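Local coordinates for protein putative modulator of DNA gyrase (PDB 1VPB) that probably acts as a metallopeptidase of the PmbA/TldD (U62) family, at residues R258-M263 with W436-L441; N276-N281 with N415-W420; P298-A303 with I351-T356; R319-K324 with T329-T334. All coordinates share one frame; numbering follows the deposited sequence.

Contact 1. Residues R258-M263 with W436-L441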
loop_
_atom_site.group_PDB
_atom_site.type_symbol
_atom_site.label_atom_id
_atom_site.label_comp_id
_atom_site.label_asym_id
_atom_site.label_seq_id
_atom_site.Cartn_x
_atom_site.Cartn_y
_atom_site.Cartn_z
ATOM N N ARG A 258 10.638 -9.183 14.008
ATOM C CA ARG A 258 11.084 -9.143 12.603
ATOM C C ARG A 258 11.774 -10.430 12.132
ATOM O O ARG A 258 11.451 -10.956 11.064
ATOM C CB ARG A 258 12.009 -7.934 12.346
ATOM C CG ARG A 258 12.179 -7.548 10.827
ATOM C CD ARG A 258 13.308 -8.224 9.967
ATOM N NE ARG A 258 12.851 -8.415 8.576
ATOM C CZ ARG A 258 13.256 -7.734 7.495
ATOM N NH1 ARG A 258 14.176 -6.757 7.535
ATOM N NH2 ARG A 258 12.706 -8.046 6.326
ATOM N N LEU A 259 12.722 -10.945 12.917
ATOM C CA LEU A 259 13.389 -12.196 12.550
ATOM C C LEU A 259 12.496 -13.447 12.669
ATOM O O LEU A 259 12.784 -14.478 12.030
ATOM C CB LEU A 259 14.655 -12.356 13.402
ATOM C CG LEU A 259 15.735 -11.325 13.127
ATOM C CD1 LEU A 259 16.830 -11.435 14.197
ATOM C CD2 LEU A 259 16.292 -11.555 11.710
ATOM N N LEU A 260 11.437 -13.377 13.486
ATOM C CA LEU A 260 10.531 -14.467 13.675
ATOM C C LEU A 260 9.503 -14.544 12.568
ATOM O O LEU A 260 9.056 -15.625 12.161
ATOM C CB LEU A 260 9.776 -14.327 15.003
ATOM C CG LEU A 260 8.895 -15.493 15.380
ATOM C CD1 LEU A 260 9.646 -16.797 15.544
ATOM C CD2 LEU A 260 8.188 -15.164 16.688
ATOM N N SER A 261 9.155 -13.373 12.068
ATOM C CA SER A 261 8.101 -13.245 11.050
ATOM C C SER A 261 8.244 -14.216 9.855
ATOM O O SER A 261 7.298 -14.900 9.543
ATOM C CB SER A 261 8.042 -11.797 10.547
ATOM O OG SER A 261 6.944 -11.678 9.692
ATOM N N PRO A 262 9.404 -14.316 9.208
ATOM C CA PRO A 262 9.531 -15.253 8.097
ATOM C C PRO A 262 9.401 -16.704 8.468
ATOM O O PRO A 262 9.018 -17.523 7.628
ATOM C CB PRO A 262 10.893 -14.941 7.511
ATOM C CG PRO A 262 11.604 -14.158 8.488
ATOM C CD PRO A 262 10.620 -13.494 9.372
ATOM N N MET A 263 9.675 -17.044 9.730
ATOM C CA MET A 263 9.461 -18.413 10.181
ATOM C C MET A 263 7.965 -18.667 10.227
ATOM O O MET A 263 7.476 -19.728 9.831
ATOM C CB MET A 263 10.048 -18.605 11.572
ATOM C CG MET A 263 11.562 -18.427 11.653
ATOM S SD MET A 263 12.544 -19.774 10.967
ATOM C CE MET A 263 12.400 -21.031 12.160
ATOM N N TRP A 436 2.322 -9.920 18.818
ATOM C CA TRP A 436 3.641 -10.580 18.830
ATOM C C TRP A 436 4.284 -10.283 20.210
ATOM O O TRP A 436 4.818 -9.199 20.387
ATOM C CB TRP A 436 4.556 -9.972 17.750
ATOM C CG TRP A 436 4.066 -10.187 16.317
ATOM C CD1 TRP A 436 3.086 -9.497 15.665
ATOM C CD2 TRP A 436 4.546 -11.167 15.399
ATOM N NE1 TRP A 436 2.917 -9.998 14.393
ATOM C CE2 TRP A 436 3.805 -11.028 14.207
ATOM C CE3 TRP A 436 5.522 -12.171 15.465
ATOM C CZ2 TRP A 436 4.018 -11.846 13.098
ATOM C CZ3 TRP A 436 5.740 -12.967 14.352
ATOM C CH2 TRP A 436 4.990 -12.797 13.184
ATOM N N ARG A 437 4.201 -11.196 21.178
ATOM C CA ARG A 437 4.803 -10.938 22.495
ATOM C C ARG A 437 6.157 -11.642 22.526
ATOM O O ARG A 437 6.310 -12.748 23.052
ATOM C CB ARG A 437 3.839 -11.497 23.521
ATOM C CG ARG A 437 2.523 -10.769 23.638
ATOM C CD ARG A 437 1.647 -11.295 24.722
ATOM N NE ARG A 437 0.470 -10.429 24.839
ATOM C CZ ARG A 437 -0.240 -10.271 25.931
ATOM N NH1 ARG A 437 0.041 -10.952 27.026
ATOM N NH2 ARG A 437 -1.281 -9.460 25.915
ATOM N N ILE A 438 7.129 -10.981 21.932
ATOM C CA ILE A 438 8.466 -11.512 21.740
ATOM C C ILE A 438 9.458 -10.594 22.460
ATOM O O ILE A 438 9.526 -9.398 22.155
ATOM C CB ILE A 438 8.837 -11.511 20.233
ATOM C CG1 ILE A 438 7.687 -12.108 19.380
ATOM C CG2 ILE A 438 10.132 -12.216 20.017
ATOM C CD1 ILE A 438 7.233 -13.463 19.709
ATOM N N PRO A 439 10.210 -11.141 23.417
ATOM C CA PRO A 439 11.162 -10.340 24.183
ATOM C C PRO A 439 12.430 -10.064 23.359
ATOM O O PRO A 439 12.537 -10.501 22.180
ATOM C CB PRO A 439 11.497 -11.266 25.368
ATOM C CG PRO A 439 11.453 -12.590 24.805
ATOM C CD PRO A 439 10.261 -12.564 23.826
ATOM N N SER A 440 13.398 -9.416 23.993
ATOM C CA SER A 440 14.740 -9.302 23.473
ATOM C C SER A 440 15.306 -10.704 23.231
ATOM O O SER A 440 14.970 -11.667 23.924
ATOM C CB SER A 440 15.664 -8.505 24.438
ATOM O OG SER A 440 15.210 -7.149 24.568
ATOM N N LEU A 441 16.231 -10.791 22.283
ATOM C CA LEU A 441 16.806 -12.055 21.877
ATOM C C LEU A 441 18.331 -11.984 21.722
ATOM O O LEU A 441 18.877 -10.944 21.369
ATOM C CB LEU A 441 16.224 -12.454 20.538
ATOM C CG LEU A 441 14.730 -12.592 20.404
ATOM C CD1 LEU A 441 14.460 -12.865 18.933
ATOM C CD2 LEU A 441 14.165 -13.677 21.296
#
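Leu-260 on helix 256-265 comes nearest to Ile-438, just past the short strand 436-437, with their CA atoms 8.8 Å apart; one residue further along the helix, Ser-261 pairs with Trp-436. At that distance the side chains have to bridge the gap. Leu-260 does most of this through one methyl. Its CG stands anti to the backbone N (chi1 -174°), which sends the branch out to the loop. There Leu-260 CD2 meets Ile-438 CD1 at 3.6 Å. The same methyl reaches the edge of the Trp-436 ring, near its plane, 4.0 Å from CZ3. The strand is an outermost member of a five-stranded mixed sheet, and helix 256-265 packs against its tryptophan. Ser-261 adds backbone bulk at the far end of the indole, its CA 3.8 Å from Trp-436 CH2. Trp-436 was modelled in two conformers, and these ring distances hold for one of them. The helix bends at Pro-262, where the regular bonding to the preceding turn lapses. Leu-260 also packs on Trp-420 of helix 416-421. From Ser-256, at the start of helix 256-265, OG hydrogen-bonds to the backbone O of Ile-438.

Contact 2. Residues N276-N281 with N415-W420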
loop_
_atom_site.group_PDB
_atom_site.type_symbol
_atom_site.label_atom_id
_atom_site.label_comp_id
_atom_site.label_asym_id
_atom_site.label_seq_id
_atom_site.Cartn_x
_atom_site.Cartn_y
_atom_site.Cartn_z
ATOM N N ASN A 276 6.644 -23.586 -1.436
ATOM C CA ASN A 276 7.412 -22.368 -1.226
ATOM C C ASN A 276 7.575 -22.061 0.284
ATOM O O ASN A 276 7.261 -20.955 0.747
ATOM C CB ASN A 276 6.701 -21.196 -1.891
ATOM C CG ASN A 276 7.627 -19.991 -2.098
ATOM O OD1 ASN A 276 8.831 -20.136 -2.162
ATOM N ND2 ASN A 276 7.052 -18.797 -2.156
ATOM N N SER A 277 8.117 -23.037 0.988
ATOM C CA SER A 277 8.337 -22.910 2.419
ATOM C C SER A 277 9.522 -23.692 2.830
ATOM O O SER A 277 9.603 -24.907 2.621
ATOM C CB SER A 277 7.115 -23.368 3.215
ATOM O OG SER A 277 7.505 -23.539 4.586
ATOM N N PHE A 278 10.485 -23.012 3.434
ATOM C CA PHE A 278 11.683 -23.703 3.922
ATOM C C PHE A 278 11.437 -24.560 5.168
ATOM O O PHE A 278 12.362 -25.235 5.663
ATOM C CB PHE A 278 12.813 -22.706 4.186
ATOM C CG PHE A 278 12.521 -21.663 5.255
ATOM C CD1 PHE A 278 11.934 -20.448 4.925
ATOM C CD2 PHE A 278 12.885 -21.874 6.605
ATOM C CE1 PHE A 278 11.679 -19.457 5.896
ATOM C CE2 PHE A 278 12.589 -20.888 7.582
ATOM C CZ PHE A 278 12.016 -19.697 7.229
ATOM N N LEU A 279 10.212 -24.480 5.701
ATOM C CA LEU A 279 9.791 -25.355 6.785
ATOM C C LEU A 279 8.923 -26.543 6.347
ATOM O O LEU A 279 8.453 -27.308 7.166
ATOM C CB LEU A 279 9.077 -24.530 7.861
ATOM C CG LEU A 279 10.028 -23.491 8.508
ATOM C CD1 LEU A 279 9.287 -22.798 9.647
ATOM C CD2 LEU A 279 11.243 -24.144 9.024
ATOM N N LEU A 280 8.798 -26.752 5.036
ATOM C CA LEU A 280 8.060 -27.899 4.537
ATOM C C LEU A 280 8.818 -29.117 5.017
ATOM O O LEU A 280 10.064 -29.111 5.023
ATOM C CB LEU A 280 8.054 -27.865 3.012
ATOM C CG LEU A 280 7.291 -28.970 2.291
ATOM C CD1 LEU A 280 5.794 -28.806 2.454
ATOM C CD2 LEU A 280 7.728 -28.925 0.815
ATOM N N ASN A 281 8.086 -30.142 5.440
ATOM C CA ASN A 281 8.680 -31.413 5.902
ATOM C C ASN A 281 9.521 -31.311 7.180
ATOM O O ASN A 281 10.391 -32.133 7.427
ATOM C CB ASN A 281 9.545 -32.076 4.805
ATOM C CG ASN A 281 8.749 -32.442 3.567
ATOM O OD1 ASN A 281 7.529 -32.717 3.627
ATOM N ND2 ASN A 281 9.430 -32.429 2.421
ATOM N N ASN A 415 21.079 -18.293 7.358
ATOM C CA ASN A 415 19.896 -19.052 7.048
ATOM C C ASN A 415 19.048 -19.042 8.306
ATOM O O ASN A 415 19.573 -19.148 9.416
ATOM C CB ASN A 415 20.228 -20.493 6.628
ATOM C CG ASN A 415 18.985 -21.296 6.317
ATOM O OD1 ASN A 415 18.342 -21.883 7.207
ATOM N ND2 ASN A 415 18.607 -21.310 5.039
ATOM N N LEU A 416 17.757 -18.845 8.134
ATOM C CA LEU A 416 16.856 -18.618 9.271
ATOM C C LEU A 416 16.802 -19.817 10.221
ATOM O O LEU A 416 16.664 -19.652 11.436
ATOM C CB LEU A 416 15.464 -18.249 8.799
ATOM C CG LEU A 416 15.365 -16.829 8.222
ATOM C CD1 LEU A 416 14.022 -16.690 7.494
ATOM C CD2 LEU A 416 15.458 -15.756 9.359
ATOM N N ILE A 417 16.917 -21.015 9.690
ATOM C CA ILE A 417 16.866 -22.179 10.560
ATOM C C ILE A 417 18.055 -22.242 11.492
ATOM O O ILE A 417 17.882 -22.413 12.689
ATOM C CB ILE A 417 16.726 -23.499 9.719
ATOM C CG1 ILE A 417 15.448 -23.503 8.943
ATOM C CG2 ILE A 417 16.748 -24.729 10.605
ATOM C CD1 ILE A 417 15.334 -24.719 8.052
ATOM N N THR A 418 19.270 -22.103 10.955
ATOM C CA THR A 418 20.479 -22.104 11.798
ATOM C C THR A 418 20.530 -20.873 12.696
ATOM O O THR A 418 21.040 -20.918 13.829
ATOM C CB THR A 418 21.781 -22.329 10.984
ATOM O OG1 THR A 418 21.750 -21.592 9.744
ATOM C CG2 THR A 418 21.868 -23.802 10.573
ATOM N N LEU A 419 20.015 -19.753 12.220
ATOM C CA LEU A 419 19.886 -18.592 13.084
ATOM C C LEU A 419 19.062 -18.932 14.333
ATOM O O LEU A 419 19.529 -18.737 15.464
ATOM C CB LEU A 419 19.211 -17.447 12.368
ATOM C CG LEU A 419 19.024 -16.208 13.269
ATOM C CD1 LEU A 419 20.300 -15.525 13.717
ATOM C CD2 LEU A 419 18.122 -15.233 12.578
ATOM N N TRP A 420 17.897 -19.502 14.115
ATOM C CA TRP A 420 16.998 -19.821 15.217
ATOM C C TRP A 420 17.548 -21.035 16.010
ATOM O O TRP A 420 17.175 -21.243 17.164
ATOM C CB TRP A 420 15.576 -19.976 14.738
ATOM C CG TRP A 420 14.938 -18.636 14.540
ATOM C CD1 TRP A 420 14.753 -17.972 13.362
ATOM C CD2 TRP A 420 14.475 -17.752 15.568
ATOM N NE1 TRP A 420 14.169 -16.745 13.586
ATOM C CE2 TRP A 420 13.988 -16.577 14.931
ATOM C CE3 TRP A 420 14.424 -17.819 16.965
ATOM C CZ2 TRP A 420 13.465 -15.513 15.635
ATOM C CZ3 TRP A 420 13.849 -16.766 17.664
ATOM C CH2 TRP A 420 13.393 -15.625 16.997
#
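The Phe-278 ring takes Ile-417 at its edge, with CG1 close to the ring plane and 3.8 Å from CD2. Leu-416 arrives obliquely at the far end of the ring, where its CD1 lies 3.6 Å from Phe-278 CZ. Met-263 of helix 256-265 touches this ring too. The two aliphatic chains approach differently. Leu-416 crosses Phe-278 at about a right angle, whereas Ile-417 runs past it in the opposite direction. Leu-279 adds a looser touch, its CD2 4.2 Å from Ile-417 CD1. The chi1 of Phe-278 is 62°, so CG sits between the backbone N and the carbonyl carbon and the ring projects at the helix start. The loop contains a type I beta turn from Ser-277 to Leu-280. It also holds an ST turn, since Ser-277 OG accepts from Leu-279 N at 3.1 Å. The same OG bonds to Ala-266 O. Across from the loop, Asn-415 is the N-cap of helix 416-421. Its OD1 accepts from Ile-417 N at 3.0 Å, with the donor 38° out of the carbonyl plane. Its ND2 bonds to Thr-386 O and Asp-388 OD1, so both ends of the amide are held. With an alanine in place of Phe-278 the ring is gone, and a gap would probably open beside Leu-416 and Ile-417 and cost Met-263 one of its neighbours. Leu-416 packs further on Pro-262 and Met-263.

Contact 3. Residues P298-A303 with I351-T356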
loop_
_atom_site.group_PDB
_atom_site.type_symbol
_atom_site.label_atom_id
_atom_site.label_comp_id
_atom_site.label_asym_id
_atom_site.label_seq_id
_atom_site.Cartn_x
_atom_site.Cartn_y
_atom_site.Cartn_z
ATOM N N PRO A 298 -4.546 -17.746 21.795
ATOM C CA PRO A 298 -5.639 -16.912 21.254
ATOM C C PRO A 298 -6.673 -16.415 22.272
ATOM O O PRO A 298 -7.558 -15.595 21.918
ATOM C CB PRO A 298 -6.339 -17.844 20.235
ATOM C CG PRO A 298 -5.888 -19.227 20.608
ATOM C CD PRO A 298 -4.598 -19.145 21.315
ATOM N N HIS A 299 -6.593 -16.945 23.508
ATOM C CA HIS A 299 -7.676 -16.721 24.462
ATOM C C HIS A 299 -7.301 -15.783 25.617
ATOM O O HIS A 299 -8.023 -15.694 26.604
ATOM C CB HIS A 299 -8.206 -18.043 24.968
ATOM C CG HIS A 299 -8.677 -18.960 23.891
ATOM N ND1 HIS A 299 -8.744 -20.333 24.037
ATOM C CD2 HIS A 299 -9.089 -18.690 22.613
ATOM C CE1 HIS A 299 -9.205 -20.869 22.907
ATOM N NE2 HIS A 299 -9.396 -19.890 22.019
ATOM N N LEU A 300 -6.181 -15.107 25.510
ATOM C CA LEU A 300 -5.774 -14.100 26.531
ATOM C C LEU A 300 -6.750 -12.941 26.602
ATOM O O LEU A 300 -7.077 -12.305 25.613
ATOM C CB LEU A 300 -4.357 -13.577 26.262
ATOM C CG LEU A 300 -3.269 -14.633 26.151
ATOM C CD1 LEU A 300 -1.970 -13.968 25.890
ATOM C CD2 LEU A 300 -3.218 -15.468 27.410
ATOM N N VAL A 301 -7.226 -12.644 27.817
ATOM C CA VAL A 301 -8.177 -11.569 28.003
ATOM C C VAL A 301 -7.524 -10.202 27.961
ATOM O O VAL A 301 -6.391 -10.016 28.468
ATOM C CB VAL A 301 -8.934 -11.828 29.359
ATOM C CG1 VAL A 301 -9.812 -10.695 29.743
ATOM C CG2 VAL A 301 -9.740 -13.118 29.233
ATOM N N LYS A 302 -8.233 -9.250 27.348
ATOM C CA LYS A 302 -7.834 -7.899 27.107
ATOM C C LYS A 302 -6.498 -7.848 26.346
ATOM O O LYS A 302 -5.696 -6.959 26.589
ATOM C CB LYS A 302 -7.619 -7.084 28.434
ATOM C CG LYS A 302 -8.827 -6.864 29.294
ATOM C CD LYS A 302 -8.583 -5.761 30.316
ATOM C CE LYS A 302 -9.893 -5.399 31.044
ATOM N NZ LYS A 302 -9.703 -4.435 32.221
ATOM N N ALA A 303 -6.284 -8.752 25.411
ATOM C CA ALA A 303 -4.992 -8.870 24.716
ATOM C C ALA A 303 -5.204 -8.623 23.229
ATOM O O ALA A 303 -6.078 -9.268 22.631
ATOM C CB ALA A 303 -4.437 -10.202 24.919
ATOM N N ILE A 351 -2.088 -14.857 18.889
ATOM C CA ILE A 351 -1.131 -14.159 19.742
ATOM C C ILE A 351 0.055 -15.055 19.931
ATOM O O ILE A 351 -0.088 -16.140 20.455
ATOM C CB ILE A 351 -1.713 -13.792 21.146
ATOM C CG1 ILE A 351 -2.946 -12.923 21.029
ATOM C CG2 ILE A 351 -0.635 -13.055 21.968
ATOM C CD1 ILE A 351 -3.647 -12.622 22.360
ATOM N N LEU A 352 1.205 -14.622 19.412
ATOM C CA LEU A 352 2.426 -15.403 19.570
ATOM C C LEU A 352 3.145 -15.009 20.826
ATOM O O LEU A 352 3.454 -13.827 21.054
ATOM C CB LEU A 352 3.341 -15.245 18.394
ATOM C CG LEU A 352 2.743 -15.809 17.088
ATOM C CD1 LEU A 352 3.640 -15.468 15.948
ATOM C CD2 LEU A 352 2.534 -17.289 17.099
ATOM N N VAL A 353 3.423 -16.011 21.643
ATOM C CA VAL A 353 4.073 -15.771 22.942
ATOM C C VAL A 353 5.346 -16.614 23.026
ATOM O O VAL A 353 5.300 -17.860 23.035
ATOM C CB VAL A 353 3.152 -16.136 24.102
ATOM C CG1 VAL A 353 3.870 -15.901 25.455
ATOM C CG2 VAL A 353 1.800 -15.342 24.013
ATOM N N MET A 354 6.474 -15.926 23.096
ATOM C CA MET A 354 7.763 -16.570 23.273
ATOM C C MET A 354 8.026 -16.731 24.769
ATOM O O MET A 354 7.712 -15.839 25.557
ATOM C CB MET A 354 8.857 -15.705 22.636
ATOM C CG MET A 354 10.255 -16.290 22.670
ATOM S SD MET A 354 10.655 -17.486 21.369
ATOM C CE MET A 354 10.769 -16.414 19.949
ATOM N N GLU A 355 8.569 -17.880 25.152
ATOM C CA GLU A 355 8.987 -18.105 26.529
ATOM C C GLU A 355 10.067 -17.098 26.900
ATOM O O GLU A 355 10.994 -16.843 26.129
ATOM C CB GLU A 355 9.431 -19.548 26.702
ATOM C CG GLU A 355 10.164 -19.820 27.991
ATOM C CD GLU A 355 10.648 -21.248 28.009
ATOM O OE1 GLU A 355 9.756 -22.092 28.234
ATOM O OE2 GLU A 355 11.873 -21.485 27.735
ATOM N N THR A 356 9.917 -16.460 28.077
ATOM C CA THR A 356 10.852 -15.445 28.559
ATOM C C THR A 356 11.893 -15.963 29.533
ATOM O O THR A 356 11.658 -16.956 30.217
ATOM C CB THR A 356 10.060 -14.312 29.261
ATOM O OG1 THR A 356 9.161 -14.905 30.217
ATOM C CG2 THR A 356 9.176 -13.591 28.260
#
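Ile-351 CD1 is the meeting point of the contact. It lies 3.6 Å from Ala-303 CB. On the Leu-300 side it is 4.1 Å from CB and equally far from CD1. Leu-300 and Ile-351 cross at a slant. Beyond Ile-351, Leu-300 CD1 comes within 4.4 Å of Val-353 CG2, a looser touch. The reach of Ile-351 follows from its torsions: CG1 is anti to the carbonyl carbon (chi1 -58°) and CD1 continues the chain fully extended (chi2 175°). The methyl therefore stands at the end of a straight chain, well out from the backbone of its own segment. Leu-300 and Ala-303 are the two ends of a type II beta turn, which brings both residues to the same isoleucine methyl. Lys-302, at the third position of the turn, has the positive phi expected there, and its backbone bonds to Leu-126. On the other side, Ile-351 N bonds to Asp-296 OD1, and Leu-352 pairs with Ser-435 and Arg-437, where strand 352-354 runs parallel to strand 436-437 in a mixed sheet. The side chain contacts of Leu-300, Ala-303 and Ile-351 extend to Arg-437. The contact thus joins the loop after strand 294-296 to strand 352-354 through aliphatic carbon alone. The fit between the segments therefore probably rests on shape and on the backbone bonds around it, not on a directional bond between the two.

Contact 4. Residues R319-K324 with T329-T334; sequences RSIFDK and TYFIDT
Thr-329 OG1 donates to Ser-320 O at 2.6 Å, the one hydrogen bond between the two segments. It joins strand 319-323 to the chain just past strand 326-327, its antiparallel neighbour. Strand 319-323 carries a classic beta bulge: Ile-321 and Phe-322 both face Leu-294, and the chain turns a corner at Ile-321. The tight side is buried. The threonine OG1 is anti to its carbonyl carbon (chi1 -66°), which places it within reach of Ser-320 O, 37° out of the plane of the Ser-320 carbonyl. Phe-331 takes Ile-321 CD1 in plane at its edge, 3.8 Å from CZ. One face of its ring carries Thr-329 CG2. Thr-329 and Ile-321 were each modelled in two conformers, and these contacts belong to one of them. The more exposed side is formed by Arg-319 and Ser-320, both partly exposed. Arg-319 extends across Thr-329 at about a right angle and touches it through its aliphatic part, CD to CG2 at 3.7 Å. Its NH2 has a long, weak ion pair with Glu-317. Ser-320 turns away from Thr-329, and its OG bonds to Asn-328 ND2. Thr-329 N is buried here with no partner in the model; Ile-321 O lies 3.8 Å from it.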
loop_
_atom_site.group_PDB
_atom_site.type_symbol
_atom_site.label_atom_id
_atom_site.label_comp_id
_atom_site.label_asym_id
_atom_site.label_seq_id
_atom_site.Cartn_x
_atom_site.Cartn_y
_atom_site.Cartn_z
ATOM N N ARG A 319 -1.946 -23.610 21.035
ATOM C CA ARG A 319 -1.070 -24.574 20.398
ATOM C C ARG A 319 0.398 -24.259 20.688
ATOM O O ARG A 319 0.803 -23.110 20.758
ATOM C CB ARG A 319 -1.210 -24.529 18.873
ATOM C CG ARG A 319 -2.442 -25.268 18.334
ATOM C CD ARG A 319 -2.471 -25.410 16.820
ATOM N NE ARG A 319 -3.621 -26.182 16.373
ATOM C CZ ARG A 319 -4.846 -25.691 16.169
ATOM N NH1 ARG A 319 -5.106 -24.407 16.361
ATOM N NH2 ARG A 319 -5.815 -26.495 15.772
ATOM N N SER A 320 1.162 -25.329 20.793
ATOM C CA SER A 320 2.596 -25.288 20.773
ATOM C C SER A 320 3.024 -25.094 19.308
ATOM O O SER A 320 2.723 -25.915 18.459
ATOM C CB SER A 320 3.161 -26.617 21.254
ATOM O OG SER A 320 4.556 -26.588 21.126
ATOM N N ILE A 321 3.751 -24.019 19.052
ATOM C CA ILE A 321 4.382 -23.829 17.739
ATOM C C ILE A 321 5.774 -24.420 17.766
ATOM O O ILE A 321 6.065 -25.338 16.969
ATOM C CB ILE A 321 4.404 -22.360 17.336
ATOM C CG1 ILE A 321 2.960 -21.878 17.169
ATOM C CG2 ILE A 321 5.203 -22.188 16.019
ATOM C CD1 ILE A 321 2.808 -20.413 17.052
ATOM N N PHE A 322 6.601 -23.952 18.708
ATOM C CA PHE A 322 7.881 -24.600 18.999
ATOM C C PHE A 322 7.923 -24.960 20.484
ATOM O O PHE A 322 7.572 -24.119 21.335
ATOM C CB PHE A 322 9.038 -23.646 18.731
ATOM C CG PHE A 322 9.305 -23.403 17.288
ATOM C CD1 PHE A 322 10.095 -24.282 16.580
ATOM C CD2 PHE A 322 8.819 -22.265 16.657
ATOM C CE1 PHE A 322 10.379 -24.058 15.245
ATOM C CE2 PHE A 322 9.051 -22.059 15.306
ATOM C CZ PHE A 322 9.843 -22.965 14.609
ATOM N N ASP A 323 8.379 -26.179 20.754
ATOM C CA ASP A 323 8.648 -26.645 22.118
ATOM C C ASP A 323 10.127 -27.010 22.193
ATOM O O ASP A 323 10.557 -28.036 21.659
ATOM C CB ASP A 323 7.725 -27.820 22.391
ATOM C CG ASP A 323 7.897 -28.403 23.771
ATOM O OD1 ASP A 323 8.602 -27.829 24.620
ATOM O OD2 ASP A 323 7.344 -29.470 24.065
ATOM N N LYS A 324 10.899 -26.108 22.790
ATOM C CA LYS A 324 12.318 -26.272 22.937
ATOM C C LYS A 324 12.933 -26.669 21.597
ATOM O O LYS A 324 13.715 -27.612 21.498
ATOM C CB LYS A 324 12.623 -27.328 24.029
ATOM C CG LYS A 324 12.272 -26.827 25.452
ATOM C CD LYS A 324 12.574 -27.891 26.514
ATOM C CE LYS A 324 11.868 -27.576 27.824
ATOM N NZ LYS A 324 12.208 -26.229 28.370
ATOM N N THR A 329 3.469 -27.198 14.917
ATOM C CA THR A 329 2.247 -26.711 14.249
ATOM C C THR A 329 2.523 -26.130 12.879
ATOM O O THR A 329 3.487 -25.375 12.709
ATOM C CB THR A 329 1.626 -25.593 15.103
ATOM O OG1 THR A 329 1.181 -26.143 16.339
ATOM C CG2 THR A 329 0.353 -25.045 14.472
ATOM N N TYR A 330 1.623 -26.436 11.922
ATOM C CA TYR A 330 1.463 -25.601 10.742
ATOM C C TYR A 330 0.088 -24.918 10.857
ATOM O O TYR A 330 -0.807 -25.404 11.582
ATOM C CB TYR A 330 1.480 -26.472 9.508
ATOM C CG TYR A 330 2.776 -27.120 9.116
ATOM C CD1 TYR A 330 3.962 -26.408 9.072
ATOM C CD2 TYR A 330 2.787 -28.421 8.659
ATOM C CE1 TYR A 330 5.161 -27.011 8.598
ATOM C CE2 TYR A 330 3.960 -29.012 8.225
ATOM C CZ TYR A 330 5.137 -28.307 8.201
ATOM O OH TYR A 330 6.298 -28.949 7.761
ATOM N N PHE A 331 -0.098 -23.820 10.110
ATOM C CA PHE A 331 -1.324 -23.052 10.120
ATOM C C PHE A 331 -2.038 -23.311 8.789
ATOM O O PHE A 331 -1.759 -22.623 7.831
ATOM C CB PHE A 331 -1.066 -21.581 10.362
ATOM C CG PHE A 331 -0.609 -21.293 11.755
ATOM C CD1 PHE A 331 -1.529 -21.328 12.788
ATOM C CD2 PHE A 331 0.715 -21.016 12.046
ATOM C CE1 PHE A 331 -1.122 -21.136 14.096
ATOM C CE2 PHE A 331 1.106 -20.834 13.375
ATOM C CZ PHE A 331 0.188 -20.896 14.366
ATOM N N ILE A 332 -2.899 -24.318 8.792
ATOM C CA ILE A 332 -3.514 -24.851 7.563
ATOM C C ILE A 332 -5.010 -24.644 7.586
ATOM O O ILE A 332 -5.685 -25.191 8.441
ATOM C CB ILE A 332 -3.182 -26.280 7.412
ATOM C CG1 ILE A 332 -1.661 -26.480 7.461
ATOM C CG2 ILE A 332 -3.627 -26.759 6.020
ATOM C CD1 ILE A 332 -1.261 -27.884 7.364
ATOM N N ASP A 333 -5.524 -23.843 6.666
ATOM C CA ASP A 333 -6.966 -23.673 6.593
ATOM C C ASP A 333 -7.634 -24.831 5.837
ATOM O O ASP A 333 -6.991 -25.785 5.356
ATOM C CB ASP A 333 -7.344 -22.319 5.998
ATOM C CG ASP A 333 -7.133 -22.253 4.508
ATOM O OD1 ASP A 333 -6.457 -23.139 3.917
ATOM O OD2 ASP A 333 -7.543 -21.259 3.902
ATOM N N THR A 334 -8.954 -24.750 5.722
ATOM C CA THR A 334 -9.744 -25.866 5.212
ATOM C C THR A 334 -9.330 -26.155 3.766
ATOM O O THR A 334 -9.113 -27.311 3.384
ATOM C CB THR A 334 -11.231 -25.539 5.325
ATOM O OG1 THR A 334 -11.606 -25.453 6.726
ATOM C CG2 THR A 334 -12.105 -26.671 4.802
#

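From the N terminus, helix 256-265 opens contact 1, the loop at 276-281 opens contact 2, and the loop at 298-303 opens contact 3. Contact 4 closes first, a short loop between 319-324 and 329-334. The others then close in reverse order: contact 3 at 351-356, contact 2 at 415-420 and contact 1 at 436-441. All four nest and none cross. Contacts 1, 3 and 4 reach the same mixed sheet, where strands 352-354 and 436-437 are parallel neighbours. Contact 2 ties helix 416-421 to the 276-281 loop. It reaches contact 1 through Trp-420 NE1 and Leu-259 O, and contact 4 through Leu-279 O and Tyr-330 OH.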